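Local coordinates for 3' terminal uridylyl transferase (Trypanosoma brucei, PDB 5IDO), which adds uridines to the 3' ends of mitochondrial guide RNA, ribosomal RNA and some mRNAs, using UTP, as part of RNA editing in trypanosomes, at residues I294-L299 / D467-N472; I315-W320 / V400-F405. One frame throughout, in Å; residues are numbered along the deposited sequence.

Contact 1: I294-L299 / D467-N472. With UTP (uridine 5'-triphosphate), chain B.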
# COMPACT_ATOMS: atom_id res chain seq x y z
N ILE A 294 -2.78 4.88 7.93
CA ILE A 294 -1.56 5.51 8.42
C ILE A 294 -0.94 4.69 9.54
O ILE A 294 0.25 4.35 9.49
CB ILE A 294 -1.82 6.95 8.93
CG1 ILE A 294 -2.41 7.80 7.80
CG2 ILE A 294 -0.54 7.58 9.43
CD1 ILE A 294 -2.88 9.17 8.27
N ARG A 295 -1.73 4.36 10.55
CA ARG A 295 -1.22 3.62 11.70
C ARG A 295 -0.75 2.23 11.29
O ARG A 295 0.26 1.73 11.78
CB ARG A 295 -2.28 3.52 12.80
CG ARG A 295 -1.73 3.02 14.12
CD ARG A 295 -2.83 2.85 15.15
NE ARG A 295 -2.29 2.83 16.51
CZ ARG A 295 -3.01 2.59 17.60
NH1 ARG A 295 -4.30 2.34 17.50
NH2 ARG A 295 -2.42 2.60 18.79
N ASN A 296 -1.50 1.62 10.37
CA ASN A 296 -1.19 0.31 9.80
C ASN A 296 0.21 0.20 9.21
O ASN A 296 0.99 -0.68 9.57
CB ASN A 296 -2.18 -0.03 8.68
CG ASN A 296 -3.41 -0.70 9.20
OD1 ASN A 296 -3.39 -1.37 10.23
ND2 ASN A 296 -4.51 -0.53 8.48
N SER A 297 0.49 1.10 8.28
CA SER A 297 1.75 1.11 7.57
C SER A 297 2.91 1.38 8.52
O SER A 297 3.99 0.82 8.36
CB SER A 297 1.70 2.17 6.46
OG SER A 297 0.53 2.01 5.66
N THR A 298 2.67 2.22 9.52
CA THR A 298 3.72 2.56 10.47
C THR A 298 4.10 1.34 11.30
O THR A 298 5.27 1.10 11.57
CB THR A 298 3.30 3.72 11.39
OG1 THR A 298 2.83 4.81 10.59
CG2 THR A 298 4.49 4.20 12.23
N LEU A 299 3.09 0.55 11.68
CA LEU A 299 3.33 -0.69 12.39
C LEU A 299 4.16 -1.63 11.52
O LEU A 299 5.15 -2.20 11.96
CB LEU A 299 2.01 -1.36 12.78
CG LEU A 299 2.13 -2.68 13.55
CD1 LEU A 299 2.89 -2.48 14.85
CD2 LEU A 299 0.75 -3.27 13.82
N ASP A 467 -6.68 -8.68 12.41
CA ASP A 467 -6.27 -7.32 12.11
C ASP A 467 -5.84 -6.62 13.39
O ASP A 467 -6.57 -6.62 14.38
CB ASP A 467 -7.40 -6.55 11.43
CG ASP A 467 -6.90 -5.31 10.73
OD1 ASP A 467 -6.51 -4.35 11.43
OD2 ASP A 467 -6.89 -5.29 9.49
N PRO A 468 -4.64 -6.03 13.36
CA PRO A 468 -4.03 -5.41 14.55
C PRO A 468 -4.84 -4.26 15.15
O PRO A 468 -4.75 -4.06 16.36
CB PRO A 468 -2.69 -4.89 14.01
CG PRO A 468 -2.86 -4.82 12.53
CD PRO A 468 -3.77 -5.95 12.18
N TYR A 469 -5.63 -3.54 14.36
CA TYR A 469 -6.33 -2.37 14.89
C TYR A 469 -7.84 -2.39 14.71
O TYR A 469 -8.57 -1.70 15.42
CB TYR A 469 -5.75 -1.09 14.28
CG TYR A 469 -4.30 -0.87 14.65
CD1 TYR A 469 -3.93 -0.68 15.98
CD2 TYR A 469 -3.31 -0.84 13.68
CE1 TYR A 469 -2.61 -0.48 16.33
CE2 TYR A 469 -1.99 -0.64 14.02
CZ TYR A 469 -1.64 -0.46 15.34
OH TYR A 469 -0.32 -0.25 15.66
N GLU A 470 -8.32 -3.18 13.75
CA GLU A 470 -9.75 -3.41 13.63
C GLU A 470 -10.10 -4.66 14.43
O GLU A 470 -9.62 -5.75 14.13
CB GLU A 470 -10.16 -3.59 12.16
CG GLU A 470 -9.26 -2.88 11.16
CD GLU A 470 -9.49 -1.38 11.11
OE1 GLU A 470 -10.45 -0.90 11.74
OE2 GLU A 470 -8.70 -0.69 10.43
N GLU A 471 -10.93 -4.51 15.46
CA GLU A 471 -11.24 -5.65 16.32
C GLU A 471 -12.29 -6.56 15.69
O GLU A 471 -13.17 -6.10 14.96
CB GLU A 471 -11.70 -5.19 17.70
CG GLU A 471 -11.56 -6.28 18.76
CD GLU A 471 -12.62 -6.19 19.85
OE1 GLU A 471 -13.11 -5.08 20.13
OE2 GLU A 471 -12.96 -7.25 20.41
N ASN A 472 -12.18 -7.85 15.99
CA ASN A 472 -13.10 -8.87 15.49
C ASN A 472 -13.20 -8.85 13.98
O ASN A 472 -14.29 -9.01 13.42
CB ASN A 472 -14.48 -8.70 16.12
CG ASN A 472 -15.25 -10.00 16.18
OD1 ASN A 472 -14.68 -11.07 16.35
ND2 ASN A 472 -16.57 -9.91 16.03
PA UTP B . -2.53 -3.27 0.29
O1A UTP B . -3.07 -4.58 0.82
O2A UTP B . -3.36 -2.48 -0.70
O3A UTP B . -1.04 -3.55 -0.28
O5' UTP B . -2.20 -2.34 1.56
PB UTP B . -0.35 -2.71 -1.47
O1B UTP B . -1.15 -1.48 -1.82
O2B UTP B . 1.11 -2.54 -1.10
O3B UTP B . -0.37 -3.81 -2.65
PG UTP B . -1.54 -3.99 -3.74
O1G UTP B . -2.64 -3.03 -3.36
O2G UTP B . -1.91 -5.44 -3.55
O3G UTP B . -0.87 -3.66 -5.05
C5' UTP B . -2.07 -0.94 1.36
C4' UTP B . -2.37 -0.23 2.67
O4' UTP B . -3.78 -0.17 2.87
C1' UTP B . -4.08 -0.34 4.26
C2' UTP B . -2.76 -0.60 4.97
O2' UTP B . -2.33 0.61 5.58
C3' UTP B . -1.80 -0.97 3.87
O3' UTP B . -0.46 -0.55 4.17
N1 UTP B . -4.98 -1.49 4.44
C6 UTP B . -5.12 -2.40 3.47
C2 UTP B . -5.69 -1.64 5.66
O2 UTP B . -5.55 -0.79 6.56
N3 UTP B . -6.51 -2.69 5.84
C4 UTP B . -6.67 -3.60 4.87
O4 UTP B . -7.43 -4.57 5.06
C5 UTP B . -5.98 -3.48 3.67
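R295 lies across one face of the Y469 ring, and this is the tight part of the contact. The R295 CD methylene sits over the ring, 3.5 Å from its centroid, as a CH-pi contact. The R295 side chain is extended, with CG anti to the backbone N (chi1 -168°), and its length crosses Y469 at about a right angle. The guanidinium is nearly parallel to the ring, the planes 12° apart, with R295 NE 3.3 Å from Y469 CE1. N296 OD1 meets the ring edge in plane, 3.5 Å from Y469 CD2, and also has a weak hydrogen bond with Y337 OH. L299 CD2 packs on P468 CB at 3.8 Å and lies near Y469 OH.

Outside the pair, I361 O holds R295 NE and P358 O holds Y469 OH. Within 467-472, D467 OD1 accepts from the backbone N of Y469, an Asx turn, and from that of E470, an Asx motif, each at 3.2 Å.

Beyond Y469 the packing loosens. E470 stays at the margin, then E471 and N472 are exposed; E471 is poorly ordered.

S297 OG, on helix 292-305, accepts a 3.1 Å hydrogen bond from UTP O3'. The inferred nucleotide recognition motif thus meets this helix through a guanidinium on a ring, an amide oxygen at its edge and apolar contacts; hydrogen bonds go to UTP, the loop, Y337 and the P358 and I361 carbonyls.

Contact 2: I315-W320 / V400-F405. With UTP (uridine 5'-triphosphate), chain B.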
# COMPACT_ATOMS: atom_id res chain seq x y z
N ILE A 315 8.68 -8.44 0.03
CA ILE A 315 8.50 -8.11 -1.38
C ILE A 315 8.37 -9.37 -2.23
O ILE A 315 7.49 -9.46 -3.08
CB ILE A 315 9.67 -7.25 -1.90
CG1 ILE A 315 9.57 -5.84 -1.32
CG2 ILE A 315 9.68 -7.20 -3.42
CD1 ILE A 315 10.75 -4.96 -1.65
N VAL A 316 9.21 -10.36 -1.96
CA VAL A 316 9.12 -11.62 -2.70
C VAL A 316 7.80 -12.33 -2.43
O VAL A 316 7.16 -12.83 -3.36
CB VAL A 316 10.29 -12.57 -2.36
CG1 VAL A 316 10.02 -13.97 -2.89
CG2 VAL A 316 11.58 -12.02 -2.94
N LEU A 317 7.38 -12.35 -1.17
CA LEU A 317 6.16 -13.07 -0.80
C LEU A 317 4.92 -12.43 -1.43
O LEU A 317 4.00 -13.13 -1.84
CB LEU A 317 6.00 -13.13 0.71
CG LEU A 317 6.89 -14.14 1.44
CD1 LEU A 317 6.57 -14.14 2.92
CD2 LEU A 317 6.74 -15.53 0.85
N LYS A 318 4.92 -11.11 -1.50
CA LYS A 318 3.82 -10.37 -2.13
C LYS A 318 3.66 -10.78 -3.59
O LYS A 318 2.54 -10.96 -4.07
CB LYS A 318 4.06 -8.87 -2.04
CG LYS A 318 3.08 -8.05 -2.87
CD LYS A 318 3.31 -6.56 -2.73
CE LYS A 318 2.38 -5.79 -3.65
NZ LYS A 318 2.52 -4.32 -3.51
N ASP A 319 4.78 -10.90 -4.30
CA ASP A 319 4.76 -11.30 -5.70
C ASP A 319 4.29 -12.74 -5.84
O ASP A 319 3.45 -13.05 -6.68
CB ASP A 319 6.14 -11.12 -6.33
CG ASP A 319 6.58 -9.66 -6.38
OD1 ASP A 319 5.70 -8.77 -6.31
OD2 ASP A 319 7.80 -9.41 -6.49
N TRP A 320 4.84 -13.62 -5.01
CA TRP A 320 4.43 -15.02 -4.99
C TRP A 320 2.94 -15.14 -4.69
O TRP A 320 2.23 -15.88 -5.36
CB TRP A 320 5.22 -15.82 -3.96
CG TRP A 320 4.50 -17.06 -3.49
CD1 TRP A 320 4.48 -18.29 -4.11
CD2 TRP A 320 3.69 -17.20 -2.32
NE1 TRP A 320 3.71 -19.17 -3.39
CE2 TRP A 320 3.21 -18.53 -2.29
CE3 TRP A 320 3.31 -16.32 -1.29
CZ2 TRP A 320 2.39 -19.00 -1.27
CZ3 TRP A 320 2.50 -16.80 -0.29
CH2 TRP A 320 2.04 -18.12 -0.28
N VAL A 400 12.44 -20.07 3.20
CA VAL A 400 12.18 -21.51 3.29
C VAL A 400 11.47 -21.85 4.60
O VAL A 400 10.54 -22.66 4.62
CB VAL A 400 13.49 -22.32 3.20
CG1 VAL A 400 13.24 -23.80 3.46
CG2 VAL A 400 14.13 -22.13 1.84
N GLY A 401 11.91 -21.22 5.68
CA GLY A 401 11.30 -21.41 6.98
C GLY A 401 9.85 -20.96 6.99
O GLY A 401 9.03 -21.56 7.68
N PHE A 402 9.54 -19.92 6.23
CA PHE A 402 8.18 -19.38 6.13
C PHE A 402 7.23 -20.43 5.58
O PHE A 402 6.17 -20.70 6.16
CB PHE A 402 8.17 -18.13 5.23
CG PHE A 402 6.80 -17.69 4.79
CD1 PHE A 402 6.23 -18.18 3.62
CD2 PHE A 402 6.08 -16.76 5.53
CE1 PHE A 402 4.98 -17.77 3.21
CE2 PHE A 402 4.83 -16.33 5.12
CZ PHE A 402 4.27 -16.84 3.96
N PHE A 403 7.60 -21.02 4.45
CA PHE A 403 6.77 -22.03 3.81
C PHE A 403 6.76 -23.31 4.64
O PHE A 403 5.76 -24.02 4.66
CB PHE A 403 7.25 -22.29 2.38
CG PHE A 403 6.95 -21.16 1.44
CD1 PHE A 403 5.64 -20.88 1.07
CD2 PHE A 403 7.96 -20.36 0.93
CE1 PHE A 403 5.35 -19.84 0.20
CE2 PHE A 403 7.68 -19.32 0.07
CZ PHE A 403 6.37 -19.06 -0.30
N TYR A 404 7.85 -23.59 5.34
CA TYR A 404 7.85 -24.75 6.22
C TYR A 404 6.94 -24.51 7.43
O TYR A 404 6.17 -25.39 7.82
CB TYR A 404 9.26 -25.10 6.69
CG TYR A 404 9.31 -26.34 7.55
CD1 TYR A 404 9.28 -27.61 6.97
CD2 TYR A 404 9.37 -26.26 8.93
CE1 TYR A 404 9.32 -28.75 7.75
CE2 TYR A 404 9.41 -27.39 9.72
CZ TYR A 404 9.38 -28.64 9.12
OH TYR A 404 9.42 -29.77 9.89
N PHE A 405 7.03 -23.31 8.01
CA PHE A 405 6.23 -22.93 9.17
C PHE A 405 4.74 -23.04 8.90
O PHE A 405 3.99 -23.57 9.72
CB PHE A 405 6.58 -21.51 9.61
CG PHE A 405 5.78 -21.01 10.78
CD1 PHE A 405 6.07 -21.43 12.07
CD2 PHE A 405 4.75 -20.09 10.60
CE1 PHE A 405 5.34 -20.96 13.15
CE2 PHE A 405 4.03 -19.61 11.68
CZ PHE A 405 4.32 -20.04 12.96
PA UTP B . -2.53 -3.27 0.29
O1A UTP B . -3.07 -4.58 0.82
O2A UTP B . -3.36 -2.48 -0.70
O3A UTP B . -1.04 -3.55 -0.28
O5' UTP B . -2.20 -2.34 1.56
PB UTP B . -0.35 -2.71 -1.47
O1B UTP B . -1.15 -1.48 -1.82
O2B UTP B . 1.11 -2.54 -1.10
O3B UTP B . -0.37 -3.81 -2.65
PG UTP B . -1.54 -3.99 -3.74
O1G UTP B . -2.64 -3.03 -3.36
O2G UTP B . -1.91 -5.44 -3.55
O3G UTP B . -0.87 -3.66 -5.05
C5' UTP B . -2.07 -0.94 1.36
C4' UTP B . -2.37 -0.23 2.67
O4' UTP B . -3.78 -0.17 2.87
C1' UTP B . -4.08 -0.34 4.26
C2' UTP B . -2.76 -0.60 4.97
O2' UTP B . -2.33 0.61 5.58
C3' UTP B . -1.80 -0.97 3.87
O3' UTP B . -0.46 -0.55 4.17
N1 UTP B . -4.98 -1.49 4.44
C6 UTP B . -5.12 -2.40 3.47
C2 UTP B . -5.69 -1.64 5.66
O2 UTP B . -5.55 -0.79 6.56
N3 UTP B . -6.51 -2.69 5.84
C4 UTP B . -6.67 -3.60 4.87
O4 UTP B . -7.43 -4.57 5.06
C5 UTP B . -5.98 -3.48 3.67
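W320 O is gripped by two hydroxyls from the next turn of helix 310-324, those of T323 and S324. The W320 ring reaches toward helix 385-409. Its CG is anti to the backbone N (chi1 157°), and this brings the indole out to F403.

F403 meets W320 edge to face. The edge of the phenyl comes over the indole face, the six-membered ring and phenyl centroids are 4.9 Å apart, and the planes stand at 80°. The touching atoms are F403 CE1 and W320 CZ2, 3.4 Å apart.

L317 approaches F402 head-on. Its CD1 methyl sits over the centre of the F402 ring, 3.6 Å from the centroid, as a CH-pi contact. The other methyl turns to the second phenylalanine, with L317 CD2 3.7 Å from F403 CZ. One leucine thus touches two neighbouring rings. The phenylalanines also pack together, since F402 CD1 lies over the F403 face.

W343 and Y346 of helix 336-349 also cover F402, while L491 and L495 of helix 481-497 cover F403. K318 leaves helix 310-324 on another side. Its fully extended chain carries NZ to UTP O3B at 3.1 Å, with a weak bond to UTP O2B.

The N-to-C directions of the two short helix segments differ by 51°, and their axes approach to 12.5 Å, a spacing wide enough for large side chains. This is a helix-helix interface in the helical part of the catalytic fold, with an aromatic core behind the triphosphate site.

In the fold
Both contacts are buried, but contact 1 lies nearer the centre of the chain and keeps a solvent side at its loop end. Both segments of contact 2 are helical, and helices 336-349 and 481-497 touch its rings. The contacts share no element, yet helices 292-305 and 310-324 follow each other in the chain. Contact 2 is also nested inside the loop that contact 1 closes. Their nearest atoms are about 11 Å apart, and UTP touches both: the ribose at S297 in contact 1, the phosphates at K318 in contact 2. Contact 1 mixes a cationic side chain with an aromatic ring. Contact 2 is wholly apolar across its interface.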